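Local coordinates for protein LAE5 (Uncultured bacterium, PDB 5JD3) that probably hydrolyses carboxylic esters, as an alpha/beta hydrolase of the GDSL-like lipase/acylhydrolase family recovered from a lake metagenome, at residues Y176-L179 against M180-V183; V192-Q195 against G196-R200. One frame throughout, in Å; residues are numbered along the deposited sequence.

Contacts 1 and 2 of LAE5 follow one another along the chain and offer a worked example of how neighbouring helices are tied together in a layered alpha/beta fold. Contact 1 (176-183) is a stretch within helix 168-187; contact 2 (192-200) runs from the end of strand 190-192 through the cap into helix 194-201. That strand is an outermost one of the five-stranded parallel sheet of this GDSL-like hydrolase. The two centres lie about 14 Å apart, yet the contacts touch: Arg181 NH1, from the middle of the first helix, forms a 3.1 Å salt bridge with Asp193 OD2, at the N-cap of the next. One aspartate thus caps the second helix and binds the first.

Contact 1 of 2, residues Y176-L179 against M180-V183; sequences YGDL and MRRV
Arg181 folds back along Gly177 and Asp178, one turn earlier in the helix. Arg181 CG lies 3.4 Å from Gly177 O, and Arg181 N donates to the same oxygen at 3.0 Å. With CG anti to the carbonyl carbon (chi1 -76°) and the chain extended from CG to NE, the guanidinium is carried past the Asp178 carboxylate. The two charged groups stand almost perpendicular, their planes 88° apart, and Asp178 OD1 remains 4.0 Å from Arg181 NE, beyond a salt bridge, so any attraction is probably weak and undirected. Arg181 instead spends NH1 on Asp193, at the start of the next helix.

A second pair runs alongside: Leu179 CD1 meets the aliphatic CD of Arg182 at 4.0 Å, both side chains pointing the same way. Beneath these groups lies regular alpha-helical bonding, Met180 N to Tyr176 O at 3.1 Å and Arg182 N to Asp178 O at 3.2 Å. Leu179 also touches Pro132 of helix 132-146, with Tyr176 on Pro132 and Met180 on Leu139 beside it; Tyr176 OH is hydrogen-bonded to Val130 O and Gln119 NE2. The whole stretch belongs to helix 168-187, the connection between parallel strands 152-156 and 190-192 in a beta-alpha-beta unit.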
ATOM      1  N   TYR A 176      -1.590 -10.654  -9.422  1.00 27.83           N
ATOM      2  CA  TYR A 176      -0.577 -10.150  -8.501  1.00 26.44           C
ATOM      3  C   TYR A 176      -1.126  -9.988  -7.087  1.00 24.11           C
ATOM      4  O   TYR A 176      -0.388 -10.110  -6.110  1.00 21.36           O
ATOM      5  CB  TYR A 176      -0.018  -8.820  -9.010  1.00 22.97           C
ATOM      6  CG  TYR A 176       0.964  -8.974 -10.150  1.00 21.79           C
ATOM      7  CD1 TYR A 176       0.574  -9.534 -11.359  1.00 24.89           C
ATOM      8  CD2 TYR A 176       2.281  -8.554 -10.017  1.00 26.43           C
ATOM      9  CE1 TYR A 176       1.469  -9.677 -12.403  1.00 28.72           C
ATOM     10  CE2 TYR A 176       3.183  -8.693 -11.055  1.00 30.04           C
ATOM     11  CZ  TYR A 176       2.771  -9.254 -12.246  1.00 29.55           C
ATOM     12  OH  TYR A 176       3.667  -9.393 -13.280  1.00 32.96           O
ATOM     13  N   GLY A 177      -2.421  -9.712  -6.984  1.00 25.74           N
ATOM     14  CA  GLY A 177      -3.073  -9.601  -5.692  1.00 33.21           C
ATOM     15  C   GLY A 177      -3.123 -10.941  -4.981  1.00 36.92           C
ATOM     16  O   GLY A 177      -2.829 -11.033  -3.789  1.00 36.93           O
ATOM     17  N   ASP A 178      -3.498 -11.980  -5.721  1.00 38.93           N
ATOM     18  CA  ASP A 178      -3.549 -13.338  -5.190  1.00 42.03           C
ATOM     19  C   ASP A 178      -2.170 -13.813  -4.757  1.00 40.54           C
ATOM     20  O   ASP A 178      -2.033 -14.574  -3.798  1.00 45.98           O
ATOM     21  CB  ASP A 178      -4.126 -14.303  -6.230  1.00 46.88           C
ATOM     22  CG  ASP A 178      -5.641 -14.283  -6.272  1.00 60.04           C
ATOM     23  OD1 ASP A 178      -6.239 -13.288  -5.812  1.00 65.58           O
ATOM     24  OD2 ASP A 178      -6.234 -15.263  -6.768  1.00 64.79           O
ATOM     25  N   LEU A 179      -1.168 -13.338  -5.468  1.00 35.64           N
ATOM     26  CA  LEU A 179       0.216 -13.657  -5.216  1.00 34.93           C
ATOM     27  C   LEU A 179       0.689 -13.029  -3.936  1.00 32.84           C
ATOM     28  O   LEU A 179       1.430 -13.572  -3.218  1.00 32.29           O
ATOM     29  CB  LEU A 179       1.051 -13.158  -6.350  1.00 34.99           C
ATOM     30  CG  LEU A 179       1.945 -14.074  -7.159  1.00 36.02           C
ATOM     31  CD1 LEU A 179       1.375 -15.466  -7.228  1.00 34.73           C
ATOM     32  CD2 LEU A 179       2.108 -13.493  -8.547  1.00 30.75           C
ATOM     33  N   MET A 180       0.220 -11.854  -3.672  1.00 30.36           N
ATOM     34  CA  MET A 180       0.528 -11.164  -2.426  1.00 26.97           C
ATOM     35  C   MET A 180      -0.188 -11.845  -1.264  1.00 25.43           C
ATOM     36  O   MET A 180       0.285 -11.821  -0.127  1.00 26.99           O
ATOM     37  CB  MET A 180       0.134  -9.687  -2.498  1.00 23.36           C
ATOM     38  CG  MET A 180       0.602  -8.876  -1.299  1.00 24.47           C
ATOM     39  SD  MET A 180      -0.043  -7.196  -1.269  1.00 39.18           S
ATOM     40  CE  MET A 180       1.461  -6.261  -1.006  1.00 33.44           C
ATOM     41  N   ARG A 181      -1.332 -12.456  -1.561  1.00 25.69           N
ATOM     42  CA  ARG A 181      -2.111 -13.161  -0.552  1.00 35.89           C
ATOM     43  C   ARG A 181      -1.382 -14.396  -0.037  1.00 37.51           C
ATOM     44  O   ARG A 181      -1.346 -14.644   1.167  1.00 36.60           O
ATOM     45  CB  ARG A 181      -3.480 -13.568  -1.106  1.00 37.39           C
ATOM     46  CG  ARG A 181      -4.489 -12.435  -1.215  1.00 39.02           C
ATOM     47  CD  ARG A 181      -5.846 -12.962  -1.662  1.00 45.70           C
ATOM     48  NE  ARG A 181      -6.762 -11.895  -2.058  1.00 53.01           N
ATOM     49  CZ  ARG A 181      -7.686 -11.367  -1.263  1.00 57.51           C
ATOM     50  NH1 ARG A 181      -8.476 -10.401  -1.714  1.00 61.95           N
ATOM     51  NH2 ARG A 181      -7.825 -11.805  -0.018  1.00 55.04           N
ATOM     52  N   ARG A 182      -0.800 -15.166  -0.951  1.00 38.87           N
ATOM     53  CA  ARG A 182      -0.126 -16.402  -0.572  1.00 44.51           C
ATOM     54  C   ARG A 182       1.222 -16.124   0.089  1.00 41.92           C
ATOM     55  O   ARG A 182       1.810 -17.011   0.707  1.00 44.47           O
ATOM     56  CB  ARG A 182       0.058 -17.315  -1.788  1.00 48.50           C
ATOM     57  CG  ARG A 182       0.983 -16.773  -2.860  1.00 52.61           C
ATOM     58  CD  ARG A 182       1.106 -17.758  -4.012  1.00 60.86           C
ATOM     59  NE  ARG A 182       1.660 -19.037  -3.578  1.00 68.28           N
ATOM     60  CZ  ARG A 182       1.749 -20.114  -4.353  1.00 77.58           C
ATOM     61  NH1 ARG A 182       1.316 -20.070  -5.605  1.00 81.36           N
ATOM     62  NH2 ARG A 182       2.268 -21.237  -3.874  1.00 80.37           N
ATOM     63  N   VAL A 183       1.708 -14.894  -0.043  1.00 37.79           N
ATOM     64  CA  VAL A 183       2.915 -14.477   0.661  1.00 36.67           C
ATOM     65  C   VAL A 183       2.561 -14.079   2.091  1.00 36.78           C
ATOM     66  O   VAL A 183       3.275 -14.417   3.037  1.00 38.18           O
ATOM     67  CB  VAL A 183       3.620 -13.302  -0.050  1.00 34.88           C
ATOM     68  CG1 VAL A 183       4.757 -12.762   0.803  1.00 32.63           C
ATOM     69  CG2 VAL A 183       4.141 -13.744  -1.408  1.00 37.97           C
TER

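Contact 2 of 2, residues V192-Q195 against G196-R200; sequences VDVQ and GAFDR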
ATOM      1  N   VAL A 192      -4.590  -6.564   3.776  1.00 31.07           N
ATOM      2  CA  VAL A 192      -5.681  -5.629   3.550  1.00 30.01           C
ATOM      3  C   VAL A 192      -6.189  -5.756   2.119  1.00 29.06           C
ATOM      4  O   VAL A 192      -5.448  -5.524   1.163  1.00 27.74           O
ATOM      5  CB  VAL A 192      -5.247  -4.178   3.814  1.00 31.61           C
ATOM      6  CG1 VAL A 192      -6.383  -3.221   3.498  1.00 34.90           C
ATOM      7  CG2 VAL A 192      -4.796  -4.017   5.254  1.00 32.15           C
ATOM      8  N   ASP A 193      -7.454  -6.135   1.978  1.00 26.49           N
ATOM      9  CA  ASP A 193      -8.060  -6.290   0.663  1.00 27.35           C
ATOM     10  C   ASP A 193      -8.570  -4.948   0.144  1.00 20.57           C
ATOM     11  O   ASP A 193      -9.760  -4.645   0.234  1.00 22.15           O
ATOM     12  CB  ASP A 193      -9.198  -7.311   0.713  1.00 29.90           C
ATOM     13  CG  ASP A 193      -9.791  -7.592  -0.654  1.00 37.54           C
ATOM     14  OD1 ASP A 193     -10.961  -8.025  -0.716  1.00 40.89           O
ATOM     15  OD2 ASP A 193      -9.088  -7.382  -1.665  1.00 41.67           O
ATOM     16  N   VAL A 194      -7.655  -4.148  -0.392  1.00 20.60           N
ATOM     17  CA  VAL A 194      -7.990  -2.843  -0.948  1.00 22.94           C
ATOM     18  C   VAL A 194      -8.844  -2.985  -2.205  1.00 24.04           C
ATOM     19  O   VAL A 194      -9.794  -2.227  -2.410  1.00 24.72           O
ATOM     20  CB  VAL A 194      -6.721  -2.037  -1.285  1.00 22.59           C
ATOM     21  CG1 VAL A 194      -7.087  -0.654  -1.808  1.00 21.61           C
ATOM     22  CG2 VAL A 194      -5.822  -1.929  -0.062  1.00 20.00           C
ATOM     23  N   GLN A 195      -8.497  -3.959  -3.041  1.00 25.08           N
ATOM     24  CA  GLN A 195      -9.234  -4.219  -4.275  1.00 28.04           C
ATOM     25  C   GLN A 195     -10.698  -4.527  -3.985  1.00 26.50           C
ATOM     26  O   GLN A 195     -11.593  -4.011  -4.653  1.00 28.81           O
ATOM     27  CB  GLN A 195      -8.600  -5.377  -5.047  1.00 28.42           C
ATOM     28  CG  GLN A 195      -9.323  -5.733  -6.337  1.00 23.83           C
ATOM     29  CD  GLN A 195      -9.255  -4.624  -7.367  1.00 25.14           C
ATOM     30  OE1 GLN A 195      -8.234  -4.436  -8.029  1.00 21.72           O
ATOM     31  NE2 GLN A 195     -10.347  -3.880  -7.509  1.00 22.15           N
ATOM     32  N   GLY A 196     -10.931  -5.371  -2.986  1.00 20.75           N
ATOM     33  CA  GLY A 196     -12.280  -5.715  -2.575  1.00 23.45           C
ATOM     34  C   GLY A 196     -13.033  -4.503  -2.064  1.00 28.35           C
ATOM     35  O   GLY A 196     -14.235  -4.366  -2.296  1.00 33.78           O
ATOM     36  N   ALA A 197     -12.321  -3.621  -1.368  1.00 26.22           N
ATOM     37  CA  ALA A 197     -12.910  -2.391  -0.854  1.00 25.65           C
ATOM     38  C   ALA A 197     -13.401  -1.513  -1.997  1.00 22.17           C
ATOM     39  O   ALA A 197     -14.489  -0.940  -1.928  1.00 22.90           O
ATOM     40  CB  ALA A 197     -11.905  -1.635   0.006  1.00 22.43           C
ATOM     41  N   PHE A 198     -12.596  -1.414  -3.051  1.00 20.74           N
ATOM     42  CA  PHE A 198     -12.992  -0.662  -4.235  1.00 23.93           C
ATOM     43  C   PHE A 198     -14.159  -1.341  -4.943  1.00 26.24           C
ATOM     44  O   PHE A 198     -15.059  -0.670  -5.447  1.00 30.49           O
ATOM     45  CB  PHE A 198     -11.813  -0.497  -5.199  1.00 27.19           C
ATOM     46  CG  PHE A 198     -10.923   0.673  -4.875  1.00 28.04           C
ATOM     47  CD1 PHE A 198     -11.418   1.966  -4.917  1.00 25.26           C
ATOM     48  CD2 PHE A 198      -9.592   0.480  -4.542  1.00 22.97           C
ATOM     49  CE1 PHE A 198     -10.606   3.046  -4.624  1.00 23.72           C
ATOM     50  CE2 PHE A 198      -8.774   1.558  -4.247  1.00 23.15           C
ATOM     51  CZ  PHE A 198      -9.282   2.841  -4.289  1.00 24.55           C
ATOM     52  N   ASP A 199     -14.145  -2.671  -4.969  1.00 23.94           N
ATOM     53  CA  ASP A 199     -15.213  -3.439  -5.604  1.00 29.93           C
ATOM     54  C   ASP A 199     -16.563  -3.182  -4.941  1.00 29.11           C
ATOM     55  O   ASP A 199     -17.599  -3.182  -5.605  1.00 29.32           O
ATOM     56  CB  ASP A 199     -14.897  -4.937  -5.574  1.00 33.36           C
ATOM     57  CG  ASP A 199     -13.774  -5.315  -6.520  1.00 39.41           C
ATOM     58  OD1 ASP A 199     -13.326  -4.441  -7.293  1.00 38.91           O
ATOM     59  OD2 ASP A 199     -13.347  -6.488  -6.498  1.00 40.96           O
ATOM     60  N   ARG A 200     -16.546  -2.965  -3.630  1.00 27.66           N
ATOM     61  CA  ARG A 200     -17.764  -2.643  -2.897  1.00 32.45           C
ATOM     62  C   ARG A 200     -18.239  -1.235  -3.234  1.00 29.84           C
ATOM     63  O   ARG A 200     -19.433  -0.999  -3.421  1.00 29.33           O
ATOM     64  CB  ARG A 200     -17.540  -2.784  -1.390  1.00 33.35           C
ATOM     65  CG  ARG A 200     -17.847  -4.170  -0.848  1.00 39.02           C
ATOM     66  CD  ARG A 200     -17.352  -4.331   0.579  1.00 45.22           C
ATOM     67  NE  ARG A 200     -15.953  -4.746   0.625  1.00 49.89           N
ATOM     68  CZ  ARG A 200     -15.081  -4.336   1.539  1.00 51.39           C
ATOM     69  NH1 ARG A 200     -13.827  -4.767   1.503  1.00 54.27           N
ATOM     70  NH2 ARG A 200     -15.461  -3.491   2.487  1.00 50.54           N
TER
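Asp193 reaches over the first turn of helix 194-201 and accepts from Gly196 N through OD2, 3.0 Å away. The N-H comes from above the carboxylate plane, 58° out of it. The carboxylate gets there because chi1 (-175°) sets CG opposite the backbone N, and glycine suits the spot, since a beta carbon would collide with Asp193 OD1. The backbone carbonyl of Asp193 accepts from Ala197 N, the first full helical bond.

Asp193 is therefore the N-cap, set where strand 190-192 gives way to the helix, and it caps through the oxygen it shares with Arg181. Replaced by alanine, this position would probably leave Gly196 N without its side-chain cap and Arg181 NH1 without this salt bridge.

Gln195 and Asp199 cross at an angle, amide and carboxylate planes 29° apart. Gln195 NE2 donates to Asp199 OD1 at 3.0 Å, arriving from above the carboxylate plane; a bend at chi2 turns the amide forward along the helix, toward Asp199. The OE1 of Gln195 accepts from Phe160 N, and Asp199 OD2 pairs with Arg170, so both groups are gripped at two ends.

Val194 and Phe198 lie side by side on the apolar flank, Val194 CG1 3.7 Å from Phe198 CE2; both pack on Ile225 of helix 219-232, and the ring also meets Tyr159.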